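PDB 3M94: translation initiation factor 4E, which binds the 5' cap of messenger RNA, here a trimethylguanosine cap analogue, and so probably helps start translation. Local coordinates for residues H3-H8 and A30-V35; D37-Y42 and Y95-L100; W79-D84 and E159-E164; V141-G146 and P179-P184. All coordinates share one frame; numbering follows the deposited sequence.

Contact 1: H3-H8 and A30-V35; sequences HPLQCH and AVFDTV
The first torsion of His8 puts CG beside its backbone N (chi1 -71°), while that of Asp33 tucks CG between N and the carbonyl carbon (chi1 68°). The two side chains therefore run side by side in the same direction. Asp33 CB sits over the middle of the imidazole, 3.7 Å from the ring centroid of His8, as a CH-pi contact. Asp33 OD2 comes within 2.9 Å of His8 NE2, but the angle is too poor for a hydrogen bond.

The main chains pair at the open end of the hairpin of strands 4-14 and 26-34. Leu5 N donates to Asp33 O at 2.7 Å in a nearly straight bond. Val35 N, at the start of helix 35-42, donates to His3 O at 2.9 Å. The two branches of Leu5 go to different partners. Its CD1 meets the edge of the Phe32 ring at CE1, 3.6 Å away, and its CD2 lies 3.8 Å from Val35 CG2.

A bound peptide lies against this region, with one of its aromatic side chains hydrogen-bonded to Pro4 O. The two main-chain bonds thus hold the edge that carries this acceptor. The nearby carboxylate of Asp33 would probably favour a protonated His8.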
# COMPACT_ATOMS: atom_id res chain seq x y z
N HIS A 3 0.41 -22.20 -2.87
CA HIS A 3 1.57 -21.69 -2.14
C HIS A 3 1.15 -20.76 -1.00
O HIS A 3 0.57 -19.70 -1.26
CB HIS A 3 2.54 -21.03 -3.12
CG HIS A 3 3.02 -21.98 -4.17
ND1 HIS A 3 2.46 -22.06 -5.43
CD2 HIS A 3 3.98 -22.94 -4.13
CE1 HIS A 3 3.07 -22.99 -6.13
NE2 HIS A 3 4.00 -23.55 -5.36
N PRO A 4 1.41 -21.16 0.25
CA PRO A 4 0.90 -20.40 1.38
C PRO A 4 1.71 -19.10 1.55
O PRO A 4 2.95 -19.09 1.35
CB PRO A 4 1.09 -21.34 2.57
CG PRO A 4 2.35 -22.14 2.20
CD PRO A 4 2.26 -22.30 0.68
N LEU A 5 1.01 -18.02 1.87
CA LEU A 5 1.64 -16.74 2.20
C LEU A 5 1.96 -16.75 3.68
O LEU A 5 1.36 -17.52 4.44
CB LEU A 5 0.70 -15.57 1.87
CG LEU A 5 0.30 -15.38 0.41
CD1 LEU A 5 -0.76 -14.28 0.27
CD2 LEU A 5 1.52 -15.09 -0.47
N GLN A 6 2.91 -15.92 4.09
CA GLN A 6 3.29 -15.86 5.49
C GLN A 6 2.11 -15.48 6.38
O GLN A 6 1.99 -15.99 7.49
CB GLN A 6 4.46 -14.90 5.69
CG GLN A 6 4.96 -14.85 7.13
CD GLN A 6 6.21 -14.02 7.26
OE1 GLN A 6 7.17 -14.18 6.51
NE2 GLN A 6 6.22 -13.14 8.24
N CYS A 7 1.25 -14.58 5.91
CA CYS A 7 0.04 -14.27 6.67
C CYS A 7 -1.18 -14.04 5.78
O CYS A 7 -1.08 -14.07 4.56
CB CYS A 7 0.27 -13.10 7.62
SG CYS A 7 0.66 -11.56 6.77
N HIS A 8 -2.32 -13.83 6.41
CA HIS A 8 -3.57 -13.54 5.72
C HIS A 8 -3.61 -12.05 5.42
O HIS A 8 -3.25 -11.22 6.27
CB HIS A 8 -4.76 -13.88 6.61
CG HIS A 8 -4.99 -15.34 6.81
ND1 HIS A 8 -4.06 -16.17 7.41
CD2 HIS A 8 -6.05 -16.12 6.51
CE1 HIS A 8 -4.55 -17.39 7.48
NE2 HIS A 8 -5.75 -17.39 6.92
N ALA A 30 -12.26 -9.46 -0.05
CA ALA A 30 -11.91 -10.85 0.24
C ALA A 30 -10.69 -10.89 1.16
O ALA A 30 -10.00 -9.88 1.32
CB ALA A 30 -11.61 -11.58 -1.05
N VAL A 31 -10.45 -12.06 1.75
CA VAL A 31 -9.28 -12.38 2.55
C VAL A 31 -8.62 -13.57 1.85
O VAL A 31 -9.31 -14.49 1.40
CB VAL A 31 -9.67 -12.82 4.00
CG1 VAL A 31 -8.42 -13.11 4.86
CG2 VAL A 31 -10.54 -11.78 4.68
N PHE A 32 -7.29 -13.56 1.74
CA PHE A 32 -6.59 -14.66 1.10
C PHE A 32 -5.28 -14.95 1.84
O PHE A 32 -4.75 -14.08 2.54
CB PHE A 32 -6.33 -14.34 -0.38
CG PHE A 32 -5.50 -13.10 -0.61
CD1 PHE A 32 -4.12 -13.16 -0.63
CD2 PHE A 32 -6.11 -11.86 -0.76
CE1 PHE A 32 -3.36 -12.01 -0.83
CE2 PHE A 32 -5.34 -10.71 -0.96
CZ PHE A 32 -3.97 -10.79 -0.99
N ASP A 33 -4.76 -16.16 1.68
CA ASP A 33 -3.47 -16.48 2.27
C ASP A 33 -2.61 -17.40 1.39
O ASP A 33 -1.71 -18.04 1.88
CB ASP A 33 -3.65 -17.04 3.69
CG ASP A 33 -4.32 -18.42 3.71
OD1 ASP A 33 -4.73 -18.95 2.65
OD2 ASP A 33 -4.45 -18.97 4.81
N THR A 34 -2.90 -17.44 0.09
CA THR A 34 -2.05 -18.15 -0.86
C THR A 34 -1.77 -17.23 -2.04
O THR A 34 -2.51 -16.30 -2.27
CB THR A 34 -2.67 -19.49 -1.37
OG1 THR A 34 -3.79 -19.23 -2.23
CG2 THR A 34 -3.08 -20.42 -0.19
N VAL A 35 -0.69 -17.52 -2.77
CA VAL A 35 -0.35 -16.81 -3.99
C VAL A 35 -1.46 -16.98 -5.05
O VAL A 35 -1.85 -16.01 -5.74
CB VAL A 35 0.98 -17.35 -4.56
CG1 VAL A 35 1.29 -16.73 -5.90
CG2 VAL A 35 2.13 -17.14 -3.56

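Contact 2: D37-Y42 and Y95-L100; sequences DFWSLY and YWLELL
Helices 35-42 and 88-104 run almost antiparallel here, at 163° between segments 37-42 and 95-100, with the axes a wide 13.1 Å apart. Large side chains fill the interval.

Leu97 is at the centre. Its CD1 lies over the middle of the Tyr42 ring, 3.9 Å from the centroid, as a CH-pi contact. The same methyl also meets Trp39 at CH2, 3.8 Å away, and Phe38 at CZ, 3.9 Å away, where it approaches the ring edge. Three aromatic side chains thus converge on one methyl group. Tyr42 reaches it because its CG is anti to the backbone N (chi1 -170°), which sends the ring across the gap. Farther along the ring, Tyr42 OH rests 3.6 Å from Leu97 CB.

One helical turn on, Leu100 continues the seam. Its CD1 approaches the edge of Phe38 at CE1, 4.0 Å away, and lies obliquely to Tyr42. Trp96 takes a lesser part, with CD1 4.3 Å from Tyr42 CE1. Apart from the Tyr42 hydroxyl, the contact is between apolar groups. The indole NH of Trp39 is used outside the two segments, in a hydrogen bond to the backbone of a bound peptide. Glu98 likewise turns to that peptide, pairing with one of its basic side chains.

This is typical of the dorsal, convex side of the eIF4E fold. There, helices pack against the back of the curved sheet and present the surface that regulatory and scaffold partners use, with the cap pocket in the concave side.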
# COMPACT_ATOMS: atom_id res chain seq x y z
N ASP A 37 -4.70 -17.59 -4.71
CA ASP A 37 -5.92 -16.86 -4.40
C ASP A 37 -5.69 -15.35 -4.59
O ASP A 37 -6.60 -14.65 -5.06
CB ASP A 37 -6.40 -17.19 -2.99
CG ASP A 37 -6.81 -18.66 -2.83
OD1 ASP A 37 -7.44 -19.21 -3.76
OD2 ASP A 37 -6.48 -19.27 -1.78
N PHE A 38 -4.50 -14.84 -4.23
CA PHE A 38 -4.13 -13.46 -4.55
C PHE A 38 -4.36 -13.14 -6.03
O PHE A 38 -5.02 -12.14 -6.36
CB PHE A 38 -2.67 -13.10 -4.18
CG PHE A 38 -2.20 -11.82 -4.84
CD1 PHE A 38 -2.69 -10.58 -4.41
CD2 PHE A 38 -1.33 -11.86 -5.92
CE1 PHE A 38 -2.29 -9.39 -5.06
CE2 PHE A 38 -0.92 -10.68 -6.56
CZ PHE A 38 -1.41 -9.45 -6.13
N TRP A 39 -3.82 -13.98 -6.91
CA TRP A 39 -3.98 -13.76 -8.35
C TRP A 39 -5.43 -13.85 -8.86
O TRP A 39 -5.83 -13.05 -9.71
CB TRP A 39 -3.05 -14.66 -9.16
CG TRP A 39 -1.60 -14.25 -9.10
CD1 TRP A 39 -0.55 -15.02 -8.68
CD2 TRP A 39 -1.04 -12.97 -9.47
NE1 TRP A 39 0.62 -14.30 -8.76
CE2 TRP A 39 0.35 -13.04 -9.24
CE3 TRP A 39 -1.59 -11.77 -9.96
CZ2 TRP A 39 1.21 -11.97 -9.49
CZ3 TRP A 39 -0.73 -10.70 -10.21
CH2 TRP A 39 0.65 -10.80 -9.97
N SER A 40 -6.22 -14.81 -8.35
CA SER A 40 -7.63 -14.94 -8.72
C SER A 40 -8.41 -13.68 -8.39
O SER A 40 -9.36 -13.33 -9.09
CB SER A 40 -8.33 -16.10 -8.00
OG SER A 40 -7.65 -17.30 -8.26
N LEU A 41 -8.04 -13.04 -7.29
CA LEU A 41 -8.61 -11.75 -6.93
C LEU A 41 -8.12 -10.69 -7.89
O LEU A 41 -8.91 -10.01 -8.54
CB LEU A 41 -8.16 -11.35 -5.53
CG LEU A 41 -9.04 -11.71 -4.36
CD1 LEU A 41 -8.51 -10.95 -3.14
CD2 LEU A 41 -10.49 -11.30 -4.69
N TYR A 42 -6.81 -10.53 -7.96
CA TYR A 42 -6.24 -9.45 -8.72
C TYR A 42 -6.64 -9.48 -10.20
O TYR A 42 -6.93 -8.43 -10.77
CB TYR A 42 -4.72 -9.37 -8.53
CG TYR A 42 -4.18 -8.10 -9.15
CD1 TYR A 42 -4.12 -6.91 -8.41
CD2 TYR A 42 -3.76 -8.09 -10.47
CE1 TYR A 42 -3.63 -5.73 -9.00
CE2 TYR A 42 -3.26 -6.93 -11.06
CZ TYR A 42 -3.20 -5.76 -10.33
OH TYR A 42 -2.71 -4.62 -10.93
N TYR A 95 2.93 0.60 -10.19
CA TYR A 95 3.28 0.92 -8.81
C TYR A 95 2.47 0.09 -7.80
O TYR A 95 3.05 -0.52 -6.90
CB TYR A 95 3.09 2.41 -8.54
CG TYR A 95 4.24 3.33 -8.97
CD1 TYR A 95 4.20 4.69 -8.68
CD2 TYR A 95 5.36 2.83 -9.65
CE1 TYR A 95 5.24 5.56 -9.06
CE2 TYR A 95 6.42 3.69 -10.03
CZ TYR A 95 6.35 5.06 -9.74
OH TYR A 95 7.37 5.92 -10.10
N TRP A 96 1.15 0.08 -7.96
CA TRP A 96 0.24 -0.66 -7.07
C TRP A 96 0.53 -2.16 -7.04
O TRP A 96 0.71 -2.72 -5.97
CB TRP A 96 -1.21 -0.39 -7.46
CG TRP A 96 -2.26 -1.11 -6.62
CD1 TRP A 96 -3.23 -1.92 -7.08
CD2 TRP A 96 -2.45 -1.02 -5.20
NE1 TRP A 96 -4.02 -2.36 -6.04
CE2 TRP A 96 -3.57 -1.81 -4.87
CE3 TRP A 96 -1.78 -0.33 -4.16
CZ2 TRP A 96 -4.03 -1.96 -3.55
CZ3 TRP A 96 -2.26 -0.46 -2.86
CH2 TRP A 96 -3.38 -1.28 -2.57
N LEU A 97 0.60 -2.80 -8.20
CA LEU A 97 0.87 -4.24 -8.26
C LEU A 97 2.26 -4.60 -7.70
O LEU A 97 2.37 -5.55 -6.92
CB LEU A 97 0.71 -4.79 -9.69
CG LEU A 97 0.96 -6.30 -9.87
CD1 LEU A 97 0.09 -7.19 -8.89
CD2 LEU A 97 0.71 -6.72 -11.31
N GLU A 98 3.30 -3.85 -8.08
CA GLU A 98 4.63 -4.07 -7.48
C GLU A 98 4.60 -3.97 -5.94
O GLU A 98 5.24 -4.77 -5.26
CB GLU A 98 5.67 -3.08 -8.02
CG GLU A 98 5.98 -3.20 -9.52
CD GLU A 98 6.53 -4.57 -9.92
OE1 GLU A 98 7.33 -5.15 -9.17
OE2 GLU A 98 6.16 -5.07 -11.00
N LEU A 99 3.88 -2.99 -5.40
CA LEU A 99 3.78 -2.87 -3.95
C LEU A 99 3.06 -4.07 -3.31
O LEU A 99 3.50 -4.57 -2.28
CB LEU A 99 3.12 -1.54 -3.55
CG LEU A 99 3.01 -1.25 -2.05
CD1 LEU A 99 4.37 -1.40 -1.35
CD2 LEU A 99 2.47 0.17 -1.85
N LEU A 100 1.98 -4.53 -3.94
CA LEU A 100 1.27 -5.70 -3.43
C LEU A 100 2.16 -6.95 -3.43
O LEU A 100 2.19 -7.70 -2.44
CB LEU A 100 0.00 -5.98 -4.26
CG LEU A 100 -1.11 -4.91 -4.25
CD1 LEU A 100 -2.33 -5.42 -4.94
CD2 LEU A 100 -1.47 -4.38 -2.84

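Contact 3: W79-D84 and E159-E164; sequences WLVVVD and EPIRYE
Strands 77-83 and 161-165 are antiparallel neighbours in the curved sheet of the eIF4E fold, and Trp79 and Tyr163 face each other across a non-hydrogen-bonded pair. Tyr163 CB lies squarely over the six-membered ring of Trp79, 3.6 Å from its centroid. The Tyr163 ring then turns its edge to the face of the five-membered ring of Trp79, a tilted edge-to-face pair with planes at 59°. Ile161 CD1 packs 3.8 Å from Trp79 CE3.

On the other face of the sheet Leu80 pairs with Arg162. Leu80 N donates to Arg162 O at 2.8 Å, and the return bond from Arg162 N to Leu80 O is weak at 3.5 Å. The two side chains lie alongside each other, with Leu80 CD2 over one face of the guanidinium, 3.6 Å from Arg162 NH2. On the same strand Arg162 NH1 forms a 2.9 Å salt bridge with Glu164 OE2.

The polar ends on the aromatic side have partners beyond the two strands: Trp79 NE1 bonds to Asn142 O, and Tyr163 OH to Thr133 OG1. Chemistry thus divides by face, with aromatic packing toward helix 139-153 and a charged pair over leucine on the reverse. The salt bridge probably steadies the guanidinium above Leu80.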
# COMPACT_ATOMS: atom_id res chain seq x y z
N TRP A 79 4.68 5.78 4.11
CA TRP A 79 5.47 6.26 2.98
C TRP A 79 4.47 6.65 1.89
O TRP A 79 3.60 5.85 1.55
CB TRP A 79 6.39 5.16 2.47
CG TRP A 79 7.65 5.06 3.27
CD1 TRP A 79 7.96 4.12 4.19
CD2 TRP A 79 8.74 5.98 3.24
NE1 TRP A 79 9.20 4.38 4.74
CE2 TRP A 79 9.69 5.53 4.17
CE3 TRP A 79 9.02 7.15 2.51
CZ2 TRP A 79 10.90 6.19 4.39
CZ3 TRP A 79 10.21 7.80 2.73
CH2 TRP A 79 11.14 7.32 3.66
N LEU A 80 4.60 7.88 1.39
CA LEU A 80 3.70 8.40 0.37
C LEU A 80 4.40 8.55 -0.98
O LEU A 80 5.48 9.15 -1.06
CB LEU A 80 3.12 9.75 0.81
CG LEU A 80 2.25 10.54 -0.18
CD1 LEU A 80 0.92 9.83 -0.47
CD2 LEU A 80 1.99 11.98 0.33
N VAL A 81 3.80 7.99 -2.02
CA VAL A 81 4.28 8.15 -3.39
C VAL A 81 3.18 8.89 -4.17
O VAL A 81 2.08 8.36 -4.33
CB VAL A 81 4.50 6.79 -4.10
CG1 VAL A 81 5.19 6.99 -5.45
CG2 VAL A 81 5.28 5.80 -3.23
N VAL A 82 3.45 10.11 -4.61
CA VAL A 82 2.53 10.82 -5.50
C VAL A 82 2.78 10.39 -6.94
O VAL A 82 3.92 10.22 -7.37
CB VAL A 82 2.57 12.38 -5.35
CG1 VAL A 82 2.09 12.79 -3.95
CG2 VAL A 82 3.96 12.96 -5.65
N VAL A 83 1.70 10.17 -7.68
CA VAL A 83 1.79 9.76 -9.08
C VAL A 83 1.33 10.96 -9.91
O VAL A 83 0.19 11.42 -9.77
CB VAL A 83 0.92 8.49 -9.33
CG1 VAL A 83 1.04 7.99 -10.75
CG2 VAL A 83 1.33 7.39 -8.37
N ASP A 84 2.23 11.51 -10.73
CA ASP A 84 1.90 12.67 -11.56
C ASP A 84 0.66 12.36 -12.39
O ASP A 84 0.56 11.28 -12.98
CB ASP A 84 3.09 13.07 -12.47
CG ASP A 84 2.86 14.39 -13.24
OD1 ASP A 84 1.73 14.94 -13.22
OD2 ASP A 84 3.81 14.89 -13.89
N GLU A 159 12.00 12.25 -8.07
CA GLU A 159 10.67 12.16 -7.47
C GLU A 159 10.71 11.67 -6.02
O GLU A 159 10.45 10.50 -5.76
CB GLU A 159 9.75 11.30 -8.33
CG GLU A 159 9.43 11.92 -9.69
CD GLU A 159 9.04 10.89 -10.75
OE1 GLU A 159 9.01 9.68 -10.42
OE2 GLU A 159 8.75 11.30 -11.90
N PRO A 160 11.03 12.58 -5.08
CA PRO A 160 11.10 12.25 -3.67
C PRO A 160 9.87 11.51 -3.15
O PRO A 160 8.77 11.68 -3.65
CB PRO A 160 11.20 13.63 -2.98
CG PRO A 160 10.87 14.63 -4.04
CD PRO A 160 11.33 14.01 -5.31
N ILE A 161 10.10 10.65 -2.17
CA ILE A 161 9.03 10.00 -1.46
C ILE A 161 9.25 10.39 -0.01
O ILE A 161 10.39 10.70 0.39
CB ILE A 161 9.01 8.47 -1.69
CG1 ILE A 161 10.31 7.80 -1.24
CG2 ILE A 161 8.72 8.17 -3.17
CD1 ILE A 161 10.19 6.26 -0.95
N ARG A 162 8.17 10.43 0.75
CA ARG A 162 8.26 10.91 2.12
C ARG A 162 7.48 10.07 3.09
O ARG A 162 6.47 9.43 2.74
CB ARG A 162 7.86 12.40 2.22
CG ARG A 162 6.49 12.75 1.69
CD ARG A 162 6.36 14.26 1.50
NE ARG A 162 5.39 14.57 0.44
CZ ARG A 162 4.14 14.98 0.64
NH1 ARG A 162 3.67 15.15 1.87
NH2 ARG A 162 3.35 15.23 -0.39
N TYR A 163 7.97 10.06 4.32
CA TYR A 163 7.33 9.34 5.38
C TYR A 163 6.75 10.37 6.33
O TYR A 163 7.46 11.27 6.79
CB TYR A 163 8.32 8.42 6.12
CG TYR A 163 7.60 7.59 7.15
CD1 TYR A 163 6.92 6.43 6.79
CD2 TYR A 163 7.54 8.01 8.49
CE1 TYR A 163 6.22 5.69 7.72
CE2 TYR A 163 6.84 7.27 9.43
CZ TYR A 163 6.18 6.11 9.03
OH TYR A 163 5.49 5.37 9.95
N GLU A 164 5.47 10.24 6.62
CA GLU A 164 4.78 11.18 7.48
C GLU A 164 3.87 10.45 8.45
O GLU A 164 3.38 9.36 8.14
CB GLU A 164 3.97 12.17 6.64
CG GLU A 164 3.27 11.49 5.49
CD GLU A 164 2.45 12.43 4.65
OE1 GLU A 164 1.22 12.21 4.57
OE2 GLU A 164 3.02 13.37 4.05

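Contact 4: V141-G146 and P179-P184; sequences VNLRIG and PRIVIP
Ile181 reaches helix 139-153 with its CD1, which lies 3.8 Å from Asn142 CB. Its other branch, CG2, meets Leu143 CD1 at 4.0 Å. The side chains of Ile181 and Leu143 cross at about a right angle. Ile181 also belongs to a classic beta bulge, since Arg180 and Ile181 both face Tyr163 on the neighbouring strand.

At Val182 the chain points its side chain away from the helix, where it packs on Pro160. Ile183 then turns back. Its CG1 is beside the backbone N (chi1 -52°), and the chain extends to place CD1 against the helix. That methyl touches Leu143 CD1 at 3.8 Å and Gly146 C at 3.7 Å. Gly146 has no side chain, and Ile183 packs directly on the main chain there.

The contact joins the edge strand 181-183, one of two in the sheet, to helix 139-153. Ile181 touches only the base of Asn142, whose amide bonds elsewhere, ND2 to Asp135 O and OD1 to Thr133 OG1. Beside the contact, Arg180 NE forms a salt bridge with Asp139 OD1 at the start of the helix. Between the two segments themselves the attraction is apolar, so polar bonding of strand to helix comes from outside this packing.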
# COMPACT_ATOMS: atom_id res chain seq x y z
N VAL A 141 13.96 1.61 10.94
CA VAL A 141 13.08 0.64 10.30
C VAL A 141 12.33 1.29 9.13
O VAL A 141 12.27 0.73 8.03
CB VAL A 141 12.10 0.04 11.36
CG1 VAL A 141 10.88 -0.62 10.70
CG2 VAL A 141 12.84 -0.92 12.31
N ASN A 142 11.76 2.47 9.38
CA ASN A 142 11.03 3.20 8.35
C ASN A 142 11.90 3.59 7.16
O ASN A 142 11.49 3.42 6.01
CB ASN A 142 10.30 4.40 8.96
CG ASN A 142 9.10 3.97 9.79
OD1 ASN A 142 8.42 3.00 9.46
ND2 ASN A 142 8.84 4.67 10.88
N LEU A 143 13.12 4.06 7.42
CA LEU A 143 14.03 4.45 6.35
C LEU A 143 14.26 3.23 5.48
O LEU A 143 14.22 3.33 4.26
CB LEU A 143 15.36 5.01 6.87
CG LEU A 143 16.46 5.36 5.85
CD1 LEU A 143 16.00 6.42 4.84
CD2 LEU A 143 17.79 5.79 6.52
N ARG A 144 14.48 2.09 6.11
CA ARG A 144 14.80 0.88 5.38
C ARG A 144 13.64 0.42 4.51
O ARG A 144 13.81 0.07 3.35
CB ARG A 144 15.26 -0.23 6.33
CG ARG A 144 15.75 -1.47 5.58
CD ARG A 144 16.78 -1.06 4.54
NE ARG A 144 17.33 -2.19 3.81
CZ ARG A 144 17.79 -2.12 2.56
NH1 ARG A 144 17.75 -0.97 1.90
NH2 ARG A 144 18.29 -3.20 1.97
N ILE A 145 12.45 0.44 5.09
CA ILE A 145 11.24 0.12 4.34
C ILE A 145 11.12 1.03 3.11
O ILE A 145 10.79 0.57 2.02
CB ILE A 145 10.00 0.19 5.25
CG1 ILE A 145 10.01 -0.98 6.23
CG2 ILE A 145 8.72 0.16 4.42
CD1 ILE A 145 8.97 -0.91 7.33
N GLY A 146 11.42 2.31 3.28
CA GLY A 146 11.33 3.27 2.20
C GLY A 146 12.33 3.01 1.11
O GLY A 146 12.01 3.16 -0.07
N PRO A 179 7.43 16.25 6.86
CA PRO A 179 7.68 14.81 6.91
C PRO A 179 8.89 14.44 7.79
O PRO A 179 9.86 15.19 7.88
CB PRO A 179 7.92 14.42 5.45
CG PRO A 179 8.14 15.69 4.71
CD PRO A 179 7.47 16.79 5.49
N ARG A 180 8.81 13.29 8.44
CA ARG A 180 9.88 12.75 9.26
C ARG A 180 11.12 12.32 8.45
O ARG A 180 12.26 12.47 8.92
CB ARG A 180 9.35 11.54 10.03
CG ARG A 180 10.19 11.11 11.18
CD ARG A 180 9.46 11.33 12.45
NE ARG A 180 10.13 10.67 13.56
CZ ARG A 180 10.84 11.29 14.49
NH1 ARG A 180 10.98 12.60 14.45
NH2 ARG A 180 11.42 10.59 15.46
N ILE A 181 10.89 11.77 7.27
CA ILE A 181 11.94 11.24 6.41
C ILE A 181 11.61 11.55 4.95
O ILE A 181 10.46 11.47 4.55
CB ILE A 181 12.09 9.70 6.56
CG1 ILE A 181 12.04 9.26 8.03
CG2 ILE A 181 13.37 9.22 5.88
CD1 ILE A 181 11.90 7.76 8.26
N VAL A 182 12.63 11.89 4.16
CA VAL A 182 12.48 12.06 2.72
C VAL A 182 13.60 11.29 2.02
O VAL A 182 14.71 11.25 2.51
CB VAL A 182 12.53 13.55 2.29
CG1 VAL A 182 12.29 13.70 0.78
CG2 VAL A 182 11.54 14.40 3.10
N ILE A 183 13.29 10.66 0.89
CA ILE A 183 14.28 9.98 0.07
C ILE A 183 14.03 10.41 -1.37
O ILE A 183 12.92 10.20 -1.87
CB ILE A 183 14.18 8.42 0.12
CG1 ILE A 183 14.16 7.88 1.56
CG2 ILE A 183 15.30 7.77 -0.70
CD1 ILE A 183 13.85 6.38 1.65
N PRO A 184 15.04 11.00 -2.04
CA PRO A 184 16.39 11.29 -1.54
C PRO A 184 16.41 12.37 -0.47
O PRO A 184 15.65 13.34 -0.57
CB PRO A 184 17.12 11.78 -2.80
CG PRO A 184 16.05 12.42 -3.62
CD PRO A 184 14.86 11.51 -3.42

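How the contacts relate
Contacts 1 and 3 lie in one antiparallel sheet, toward its two ends, with centres about 28 Å apart on opposite sides of the chain's centre. Contact 4 sets its edge strand, 181-183, against helix 139-153. Contacts 3 and 4 are close, about 10 Å between centres, and their strands 161-165 and 181-183 are neighbours in the sheet. Contact 2 lies on the helical side, where Phe32 of contact 1 packs on Phe38 and Leu41. Tyr95 meets Val81 and Val83 of contact 3. Along the chain, contact 1 closes first, contacts 2 and 3 alternate, and so do contacts 3 and 4. Contacts 1 and 2 both touch the bound peptide. The side chain of Leu80 is about 8 Å from the cap analogue. One sheet thus joins the peptide-binding side to the cap region.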